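Local coordinates for uncharacterized peptidase Lmo0363 (Listeria monocytogenes, PDB 3L4E), which is probably a serine-type peptidase of the S51 family, related to peptidase E, although its own activity remains uncharacterised, at residues A[73-78]-A[105-109]; A[87-91]-A[133-139]; A[156-162]-A[183-189]. All blocks are in the same frame, centred on the assembly; numbering follows the deposited sequence. Where two conformers were deposited one is given.

Interaction 1 (A[73-78]-A[105-109]); sequences ITTKLR and LILEE
The guanidinium of R78 has OE2 of E109 over one face, 4.0 Å above its plane, while CG2 of T74, one turn back on the same helix, lies at its edge. E108 comes in obliquely: its OE2 meets R78 NH2 at 2.8 Å, a salt bridge whose hydrogen bond is weak, the N-H pointing well off line. The two groups are turned by 71°, so the paired, coplanar grip of a bidentate bridge is absent. R78 and E108 form the exposed margin of a packing between helices 70-79 and 102-111, with the E109 carboxylate buried behind them; the helices run nearly parallel beside the parallel strands of an alpha/beta fold, and the short segments cross at -21° with their axes 10.2 Å apart. Towards the sheet the contact turns apolar. L77 points at the other helix and lays CD1 against CB of L105 at 3.8 Å, touching CG1 of I106 as well, and both L77 and E109 also reach I83 of strand 82-85. In the conformer given, L105 extends CD1 across to T74 and I73, at about a right angle to both side chains. The chain of E109 is bent at chi2 (-62°), which brings its carboxylate back beside the end of the facing segment. There OE1 stands 3.4 Å from the carbonyl O of L77, two acceptors that cannot bond each other; K114 NZ reconciles them, forming a salt bridge with the first and a hydrogen bond with the second. On the other branch, E109 OE2 rests 3.5 Å from CG of R78.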
loop_
_atom_site.group_PDB
_atom_site.type_symbol
_atom_site.label_atom_id
_atom_site.label_comp_id
_atom_site.label_asym_id
_atom_site.label_seq_id
_atom_site.Cartn_x
_atom_site.Cartn_y
_atom_site.Cartn_z
ATOM N N ILE A 73 -12.898 -12.434 1.057
ATOM C CA ILE A 73 -11.591 -11.914 0.685
ATOM C C ILE A 73 -11.194 -12.459 -0.681
ATOM O O ILE A 73 -10.798 -11.708 -1.570
ATOM C CB ILE A 73 -10.514 -12.292 1.727
ATOM C CG1 ILE A 73 -10.781 -11.580 3.060
ATOM C CG2 ILE A 73 -9.113 -11.973 1.198
ATOM C CD1 ILE A 73 -9.837 -11.997 4.187
ATOM N N THR A 74 -11.323 -13.772 -0.846
ATOM C CA THR A 74 -10.989 -14.422 -2.110
ATOM C C THR A 74 -11.827 -13.876 -3.262
ATOM O O THR A 74 -11.301 -13.542 -4.324
ATOM C CB THR A 74 -11.178 -15.948 -2.028
ATOM O OG1 THR A 74 -10.326 -16.481 -1.005
ATOM C CG2 THR A 74 -10.823 -16.599 -3.354
ATOM N N THR A 75 -13.133 -13.780 -3.035
ATOM C CA THR A 75 -14.074 -13.338 -4.058
ATOM C C THR A 75 -13.810 -11.911 -4.529
ATOM O O THR A 75 -13.696 -11.662 -5.729
ATOM C CB THR A 75 -15.525 -13.435 -3.556
ATOM O OG1 THR A 75 -15.803 -14.784 -3.157
ATOM C CG2 THR A 75 -16.505 -13.021 -4.651
ATOM N N LYS A 76 -13.717 -10.979 -3.584
ATOM C CA LYS A 76 -13.497 -9.577 -3.921
ATOM C C LYS A 76 -12.170 -9.375 -4.647
ATOM O O LYS A 76 -12.113 -8.702 -5.674
ATOM C CB LYS A 76 -13.572 -8.698 -2.668
ATOM C CG LYS A 76 -14.970 -8.628 -2.059
ATOM C CD LYS A 76 -15.019 -7.763 -0.806
ATOM C CE LYS A 76 -16.459 -7.577 -0.327
ATOM N NZ LYS A 76 -16.551 -6.803 0.947
ATOM N N LEU A 77 -11.105 -9.964 -4.111
ATOM C CA LEU A 77 -9.796 -9.858 -4.738
ATOM C C LEU A 77 -9.815 -10.355 -6.183
ATOM O O LEU A 77 -9.151 -9.781 -7.052
ATOM C CB LEU A 77 -8.737 -10.607 -3.919
ATOM C CG LEU A 77 -8.284 -9.880 -2.649
ATOM C CD1 LEU A 77 -7.370 -10.773 -1.825
ATOM C CD2 LEU A 77 -7.596 -8.557 -2.992
ATOM N N ARG A 78 -10.573 -11.421 -6.432
ATOM C CA ARG A 78 -10.672 -11.999 -7.770
ATOM C C ARG A 78 -11.556 -11.179 -8.704
ATOM O O ARG A 78 -11.269 -11.051 -9.894
ATOM C CB ARG A 78 -11.191 -13.435 -7.692
ATOM C CG ARG A 78 -10.257 -14.365 -6.957
ATOM C CD ARG A 78 -10.683 -15.813 -7.088
ATOM N NE ARG A 78 -9.538 -16.705 -6.946
ATOM C CZ ARG A 78 -8.744 -17.055 -7.952
ATOM N NH1 ARG A 78 -8.977 -16.593 -9.174
ATOM N NH2 ARG A 78 -7.719 -17.863 -7.738
ATOM N N LEU A 105 -3.091 -14.439 -1.691
ATOM C CA LEU A 105 -4.120 -14.123 -2.680
ATOM C C LEU A 105 -3.813 -12.825 -3.420
ATOM O O LEU A 105 -4.162 -12.659 -4.592
ATOM C CB LEU A 105 -5.482 -14.031 -1.999
ATOM C CG LEU A 105 -5.892 -15.327 -1.303
ATOM C CD1 LEU A 105 -7.202 -15.141 -0.560
ATOM C CD2 LEU A 105 -6.000 -16.447 -2.318
ATOM N N ILE A 106 -3.161 -11.900 -2.729
ATOM C CA ILE A 106 -2.768 -10.638 -3.339
ATOM C C ILE A 106 -1.631 -10.885 -4.330
ATOM O O ILE A 106 -1.663 -10.397 -5.461
ATOM C CB ILE A 106 -2.388 -9.576 -2.287
ATOM C CG1 ILE A 106 -3.658 -9.120 -1.554
ATOM C CG2 ILE A 106 -1.649 -8.402 -2.942
ATOM C CD1 ILE A 106 -3.435 -8.143 -0.431
ATOM N N LEU A 107 -0.643 -11.672 -3.918
ATOM C CA LEU A 107 0.463 -11.991 -4.815
ATOM C C LEU A 107 -0.017 -12.694 -6.080
ATOM O O LEU A 107 0.460 -12.397 -7.174
ATOM C CB LEU A 107 1.515 -12.845 -4.106
ATOM C CG LEU A 107 2.306 -12.139 -3.007
ATOM C CD1 LEU A 107 3.243 -13.125 -2.311
ATOM C CD2 LEU A 107 3.072 -10.952 -3.578
ATOM N N GLU A 108 -0.952 -13.631 -5.932
ATOM C CA GLU A 108 -1.496 -14.340 -7.093
ATOM C C GLU A 108 -2.185 -13.389 -8.070
ATOM O O GLU A 108 -1.993 -13.488 -9.285
ATOM C CB GLU A 108 -2.473 -15.448 -6.673
ATOM C CG GLU A 108 -3.076 -16.200 -7.860
ATOM C CD GLU A 108 -4.294 -17.040 -7.500
ATOM O OE1 GLU A 108 -4.545 -17.271 -6.297
ATOM O OE2 GLU A 108 -5.001 -17.479 -8.433
ATOM N N GLU A 109 -2.994 -12.474 -7.543
ATOM C CA GLU A 109 -3.691 -11.513 -8.389
ATOM C C GLU A 109 -2.710 -10.612 -9.130
ATOM O O GLU A 109 -2.867 -10.360 -10.323
ATOM C CB GLU A 109 -4.661 -10.663 -7.563
ATOM C CG GLU A 109 -5.830 -11.442 -6.977
ATOM C CD GLU A 109 -6.708 -12.068 -8.048
ATOM O OE1 GLU A 109 -7.001 -11.392 -9.057
ATOM O OE2 GLU A 109 -7.108 -13.235 -7.886
#

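Interaction 2 (A[87-91]-A[133-139]); sequences GGNTF and IQTMDST. With SO4 (sulfate ion), chain C.
D137 OD2 takes two bonds from T90, one from the backbone N at 2.9 Å and one from OG1 at 2.7 Å. The hydroxyl arrives nearly in line with the carboxylate C-O bond, whereas the N-H comes from above the carboxylate plane, 40° out of it. Having OG1 beside its own backbone N (chi1 -49°) lets T90 present both donors to one oxygen. Next to this pair, N89 ND2 gives a fairly straight bond (165°) to the carbonyl O of S138 at 2.9 Å, close to the plane of its own amide. The same nitrogen donates to O4 of a sulfate, probably from the crystallisation liquor, whose O3 accepts from S138 N at 3.0 Å; the anion thus bridges both segments. F91 fills the apolar side of the contact. CG2 of T139 sits over one ring face in a CH-pi contact, 3.6 Å above the centre, Q134 CA lies at the ring edge, and I133 CG2 approaches CE2 obliquely at 3.6 Å. Further out, Y148 meets the F91 ring edge-to-face, and T90 packs on A121 and V124 of helix 121-124. The loop carrying D137 is itself turned tightly, since I133 O accepts from the backbone N of both M136 and D137. N89 stands at the N-cap of helix 90-100, its OD1 bonded to F92 N. The whole is a helix N-terminus tied to a long loop beside the probable active site: G88 lies near S120, the presumed nucleophile of this S51 peptidase.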
loop_
_atom_site.group_PDB
_atom_site.type_symbol
_atom_site.label_atom_id
_atom_site.label_comp_id
_atom_site.label_asym_id
_atom_site.label_seq_id
_atom_site.Cartn_x
_atom_site.Cartn_y
_atom_site.Cartn_z
ATOM N N GLY A 87 -2.901 3.618 3.878
ATOM C CA GLY A 87 -1.922 3.750 4.938
ATOM C C GLY A 87 -2.470 3.324 6.289
ATOM O O GLY A 87 -3.639 2.967 6.420
ATOM N N GLY A 88 -1.609 3.345 7.299
ATOM C CA GLY A 88 -1.988 2.992 8.653
ATOM C C GLY A 88 -0.823 2.292 9.322
ATOM O O GLY A 88 0.338 2.572 9.005
ATOM N N ASN A 89 -1.118 1.382 10.245
ATOM C CA ASN A 89 -0.064 0.642 10.922
ATOM C C ASN A 89 0.375 -0.550 10.076
ATOM O O ASN A 89 -0.406 -1.490 9.856
ATOM C CB ASN A 89 -0.521 0.191 12.305
ATOM C CG ASN A 89 0.598 -0.433 13.099
ATOM O OD1 ASN A 89 1.034 -1.547 12.799
ATOM N ND2 ASN A 89 1.076 0.281 14.113
ATOM N N THR A 90 1.620 -0.510 9.598
ATOM C CA THR A 90 2.112 -1.551 8.699
ATOM C C THR A 90 2.126 -2.922 9.363
ATOM O O THR A 90 1.859 -3.928 8.713
ATOM C CB THR A 90 3.534 -1.250 8.163
ATOM O OG1 THR A 90 3.590 0.087 7.667
ATOM C CG2 THR A 90 3.918 -2.218 7.030
ATOM N N PHE A 91 2.451 -2.969 10.654
ATOM C CA PHE A 91 2.531 -4.254 11.346
ATOM C C PHE A 91 1.159 -4.910 11.489
ATOM O O PHE A 91 1.010 -6.104 11.253
ATOM C CB PHE A 91 3.252 -4.113 12.685
ATOM C CG PHE A 91 4.672 -3.670 12.536
ATOM C CD1 PHE A 91 5.686 -4.595 12.353
ATOM C CD2 PHE A 91 4.992 -2.319 12.541
ATOM C CE1 PHE A 91 6.994 -4.181 12.190
ATOM C CE2 PHE A 91 6.298 -1.901 12.384
ATOM C CZ PHE A 91 7.297 -2.830 12.205
ATOM N N ILE A 133 10.468 -0.160 9.393
ATOM C CA ILE A 133 9.428 0.845 9.586
ATOM C C ILE A 133 8.989 0.975 11.053
ATOM O O ILE A 133 8.119 1.785 11.373
ATOM C CB ILE A 133 8.203 0.590 8.647
ATOM C CG1 ILE A 133 7.554 1.908 8.205
ATOM C CG2 ILE A 133 7.184 -0.337 9.292
ATOM C CD1 ILE A 133 8.447 2.768 7.341
ATOM N N GLN A 134 9.612 0.206 11.945
ATOM C CA GLN A 134 9.163 0.143 13.339
ATOM C C GLN A 134 9.275 1.441 14.149
ATOM O O GLN A 134 8.616 1.578 15.182
ATOM C CB GLN A 134 9.851 -1.002 14.091
ATOM C CG GLN A 134 11.351 -0.859 14.222
ATOM C CD GLN A 134 11.991 -2.134 14.717
ATOM O OE1 GLN A 134 12.767 -2.769 14.003
ATOM N NE2 GLN A 134 11.654 -2.529 15.941
ATOM N N THR A 135 10.105 2.382 13.710
ATOM C CA THR A 135 10.161 3.676 14.390
ATOM C C THR A 135 9.055 4.623 13.910
ATOM O O THR A 135 8.816 5.666 14.522
ATOM C CB THR A 135 11.552 4.369 14.282
ATOM O OG1 THR A 135 11.926 4.493 12.904
ATOM C CG2 THR A 135 12.618 3.573 15.026
HETATM N N MSE A 136 8.374 4.271 12.827
HETATM C CA MSE A 136 7.235 5.074 12.402
HETATM C C MSE A 136 5.936 4.456 12.890
HETATM O O MSE A 136 5.049 5.152 13.389
HETATM C CB MSE A 136 7.190 5.234 10.884
HETATM C CG MSE A 136 5.915 5.931 10.403
HETATM SE SE MSE A 136 5.805 6.179 8.478
HETATM C CE MSE A 136 7.356 7.356 8.276
ATOM N N ASP A 137 5.822 3.143 12.736
ATOM C CA ASP A 137 4.599 2.458 13.133
ATOM C C ASP A 137 4.875 1.548 14.322
ATOM O O ASP A 137 5.790 0.730 14.271
ATOM C CB ASP A 137 4.073 1.596 11.985
ATOM C CG ASP A 137 3.638 2.405 10.786
ATOM O OD1 ASP A 137 3.548 3.649 10.894
ATOM O OD2 ASP A 137 3.385 1.785 9.730
ATOM N N SER A 138 4.075 1.658 15.378
ATOM C CA SER A 138 4.308 0.861 16.587
ATOM C C SER A 138 3.945 -0.623 16.454
ATOM O O SER A 138 2.857 -0.968 15.994
ATOM C CB SER A 138 3.561 1.451 17.780
ATOM O OG SER A 138 3.736 0.627 18.924
ATOM N N THR A 139 4.853 -1.493 16.887
ATOM C CA THR A 139 4.604 -2.933 16.864
ATOM C C THR A 139 3.632 -3.368 17.960
ATOM O O THR A 139 3.144 -4.501 17.945
ATOM C CB THR A 139 5.904 -3.741 17.014
ATOM O OG1 THR A 139 6.499 -3.449 18.281
ATOM C CG2 THR A 139 6.888 -3.401 15.903
HETATM S S SO4 C . 1.040 3.854 15.563
HETATM O O1 SO4 C . 0.740 2.959 16.675
HETATM O O2 SO4 C . 0.216 5.053 15.659
HETATM O O3 SO4 C . 2.449 4.219 15.620
HETATM O O4 SO4 C . 0.767 3.173 14.297
#

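Interaction 3 (A[156-162]-A[183-189]); sequences FSTLPHY and QIYPISN. With SO4 (sulfate ion), chain B.
F156 and Y185 lean together obliquely, their ring planes 40° apart and centroids separated by 4.5 Å. CD1 of Y185 lies over one face of the F156 ring, towards its rim, and CB of Y185 approaches F156 CD1 at 3.3 Å. Y162 is arranged differently: it runs alongside P186, whose CB sits over the face of the tyrosine ring in a CH-pi contact, 3.7 Å from the centroid. With CG anti to the backbone N (chi1 -180°), the ring is laid along the proline. L159 and I184 share the opposite side of the strand pair from T158 and Y185, and T158 CG2 touches CD1 of I187 at 3.6 Å. At the far end the amide of N189 is turned 73° from the imidazole of H161, yet ND2 donates in the ring plane to ND1 at 2.7 Å. This bond, with the stacking of F167 on the ring, would hold the imidazole's rotation; H161 is a charge-relay residue by similarity, and its side chain touches S120. S188 OG bonds a sulfate, probably from the crystallisation liquor, also held by H190, R204 and N164. The backbones form a two-stranded parallel ladder, prolonged by Y162 N to I187 O. Helix 168-177 covers L159 and Y162, strand 191-196 of the main sheet backs F156, Y185 and I187, and helix 121-124 meets T158 and P160.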
loop_
_atom_site.group_PDB
_atom_site.type_symbol
_atom_site.label_atom_id
_atom_site.label_comp_id
_atom_site.label_asym_id
_atom_site.label_seq_id
_atom_site.Cartn_x
_atom_site.Cartn_y
_atom_site.Cartn_z
ATOM N N PHE A 156 13.549 -3.591 -3.126
ATOM C CA PHE A 156 13.757 -2.370 -2.353
ATOM C C PHE A 156 12.729 -2.137 -1.241
ATOM O O PHE A 156 11.631 -2.713 -1.252
ATOM C CB PHE A 156 13.879 -1.142 -3.270
ATOM C CG PHE A 156 12.651 -0.864 -4.106
ATOM C CD1 PHE A 156 11.592 -0.129 -3.592
ATOM C CD2 PHE A 156 12.570 -1.318 -5.414
ATOM C CE1 PHE A 156 10.476 0.148 -4.366
ATOM C CE2 PHE A 156 11.449 -1.048 -6.195
ATOM C CZ PHE A 156 10.400 -0.319 -5.664
ATOM N N SER A 157 13.106 -1.288 -0.285
ATOM C CA SER A 157 12.285 -0.998 0.889
ATOM C C SER A 157 11.765 0.438 0.866
ATOM O O SER A 157 12.474 1.379 1.236
ATOM C CB SER A 157 13.087 -1.240 2.171
ATOM O OG SER A 157 13.540 -2.579 2.238
ATOM N N THR A 158 10.518 0.597 0.440
ATOM C CA THR A 158 9.939 1.921 0.264
ATOM C C THR A 158 9.802 2.636 1.599
ATOM O O THR A 158 9.290 2.072 2.567
ATOM C CB THR A 158 8.577 1.841 -0.434
ATOM O OG1 THR A 158 8.726 1.142 -1.677
ATOM C CG2 THR A 158 8.011 3.230 -0.690
ATOM N N LEU A 159 10.270 3.877 1.643
ATOM C CA LEU A 159 10.215 4.684 2.858
ATOM C C LEU A 159 9.351 5.913 2.603
ATOM O O LEU A 159 9.800 6.876 1.990
ATOM C CB LEU A 159 11.621 5.092 3.286
ATOM C CG LEU A 159 11.722 5.895 4.579
ATOM C CD1 LEU A 159 11.124 5.119 5.745
ATOM C CD2 LEU A 159 13.176 6.235 4.849
ATOM N N PRO A 160 8.094 5.879 3.065
ATOM C CA PRO A 160 7.165 6.959 2.708
ATOM C C PRO A 160 7.307 8.183 3.604
ATOM O O PRO A 160 7.914 8.118 4.684
ATOM C CB PRO A 160 5.793 6.311 2.907
ATOM C CG PRO A 160 6.021 5.326 4.012
ATOM C CD PRO A 160 7.441 4.814 3.850
ATOM N N HIS A 161 6.741 9.291 3.135
ATOM C CA HIS A 161 6.840 10.585 3.802
ATOM C C HIS A 161 8.296 11.040 3.959
ATOM O O HIS A 161 8.614 11.736 4.918
ATOM C CB HIS A 161 6.151 10.567 5.177
ATOM C CG HIS A 161 4.803 9.906 5.191
ATOM N ND1 HIS A 161 3.735 10.367 4.450
ATOM C CD2 HIS A 161 4.344 8.835 5.882
ATOM C CE1 HIS A 161 2.681 9.602 4.673
ATOM N NE2 HIS A 161 3.023 8.663 5.539
ATOM N N TYR A 162 9.173 10.657 3.029
ATOM C CA TYR A 162 10.611 10.931 3.189
ATOM C C TYR A 162 10.930 12.417 3.296
ATOM O O TYR A 162 10.548 13.211 2.432
ATOM C CB TYR A 162 11.455 10.303 2.071
ATOM C CG TYR A 162 12.942 10.576 2.241
ATOM C CD1 TYR A 162 13.691 9.878 3.182
ATOM C CD2 TYR A 162 13.591 11.537 1.474
ATOM C CE1 TYR A 162 15.044 10.126 3.348
ATOM C CE2 TYR A 162 14.947 11.790 1.631
ATOM C CZ TYR A 162 15.670 11.081 2.567
ATOM O OH TYR A 162 17.018 11.331 2.735
ATOM N N GLN A 183 18.205 -1.925 0.887
ATOM C CA GLN A 183 17.945 -1.140 -0.317
ATOM C C GLN A 183 16.755 -0.192 -0.144
ATOM O O GLN A 183 15.748 -0.279 -0.854
ATOM C CB GLN A 183 17.769 -2.057 -1.530
ATOM C CG GLN A 183 19.043 -2.834 -1.876
ATOM C CD GLN A 183 18.970 -3.539 -3.215
ATOM O OE1 GLN A 183 17.888 -3.861 -3.703
ATOM N NE2 GLN A 183 20.130 -3.788 -3.814
ATOM N N ILE A 184 16.895 0.716 0.815
ATOM C CA ILE A 184 15.886 1.725 1.109
ATOM C C ILE A 184 15.615 2.596 -0.114
ATOM O O ILE A 184 16.548 3.119 -0.725
ATOM C CB ILE A 184 16.359 2.628 2.261
ATOM C CG1 ILE A 184 16.593 1.798 3.522
ATOM C CG2 ILE A 184 15.358 3.730 2.528
ATOM C CD1 ILE A 184 15.325 1.274 4.148
ATOM N N TYR A 185 14.336 2.745 -0.456
ATOM C CA TYR A 185 13.903 3.528 -1.613
ATOM C C TYR A 185 13.015 4.660 -1.108
ATOM O O TYR A 185 11.818 4.470 -0.907
ATOM C CB TYR A 185 13.111 2.630 -2.576
ATOM C CG TYR A 185 12.987 3.151 -4.001
ATOM C CD1 TYR A 185 13.563 2.465 -5.065
ATOM C CD2 TYR A 185 12.297 4.322 -4.279
ATOM C CE1 TYR A 185 13.459 2.933 -6.372
ATOM C CE2 TYR A 185 12.186 4.799 -5.580
ATOM C CZ TYR A 185 12.770 4.101 -6.623
ATOM O OH TYR A 185 12.669 4.574 -7.923
ATOM N N PRO A 186 13.601 5.840 -0.876
ATOM C CA PRO A 186 12.848 6.964 -0.297
ATOM C C PRO A 186 11.847 7.604 -1.266
ATOM O O PRO A 186 12.189 7.816 -2.424
ATOM C CB PRO A 186 13.949 7.984 0.030
ATOM C CG PRO A 186 15.225 7.223 -0.004
ATOM C CD PRO A 186 15.037 6.146 -1.008
ATOM N N ILE A 187 10.632 7.899 -0.799
ATOM C CA ILE A 187 9.684 8.719 -1.566
ATOM C C ILE A 187 8.955 9.712 -0.664
ATOM O O ILE A 187 8.519 9.373 0.437
ATOM C CB ILE A 187 8.646 7.885 -2.370
ATOM C CG1 ILE A 187 7.881 6.908 -1.466
ATOM C CG2 ILE A 187 9.316 7.173 -3.542
ATOM C CD1 ILE A 187 6.647 6.279 -2.118
ATOM N N SER A 188 8.843 10.946 -1.136
ATOM C CA SER A 188 8.157 12.003 -0.406
ATOM C C SER A 188 6.647 11.953 -0.637
ATOM O O SER A 188 6.151 11.110 -1.387
ATOM C CB SER A 188 8.694 13.367 -0.840
ATOM O OG SER A 188 8.422 13.600 -2.215
ATOM N N ASN A 189 5.917 12.860 0.005
ATOM C CA ASN A 189 4.459 12.897 -0.136
ATOM C C ASN A 189 3.967 13.146 -1.562
ATOM O O ASN A 189 2.881 12.702 -1.938
ATOM C CB ASN A 189 3.843 13.928 0.807
ATOM C CG ASN A 189 3.863 13.483 2.250
ATOM O OD1 ASN A 189 3.886 14.311 3.165
ATOM N ND2 ASN A 189 3.865 12.173 2.468
HETATM S S SO4 B . 7.327 16.802 -1.471
HETATM O O1 SO4 B . 6.124 16.295 -0.812
HETATM O O2 SO4 B . 7.066 18.146 -1.988
HETATM O O3 SO4 B . 8.438 16.829 -0.527
HETATM O O4 SO4 B . 7.669 15.926 -2.588
HETATM O O HOH W 1 15.922 -2.490 1.652
#

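How the interactions relate
Interactions 2 and 3 adjoin each other around the probable active site, whereas interaction 1 is remote from it. The centres of 2 and 3 are 14 Å apart and the two touch: I133 CD1 meets L159 CD1 at 3.9 Å, and SE of selenomethionine M136, in the conformer given, packs on H161 CD2 at 4.0 Å. The side chain of D137 lies about 7 Å from that of H161, so residues 133-139 run close to the presumed charge relay of S120 and H161. Interaction 1 is centred 24 Å from interaction 2 and 26 Å from interaction 3, on the other side of the chain's centre from the latter. Its link to interaction 2 is sequential, as helix 90-100 directly precedes helix 102-111.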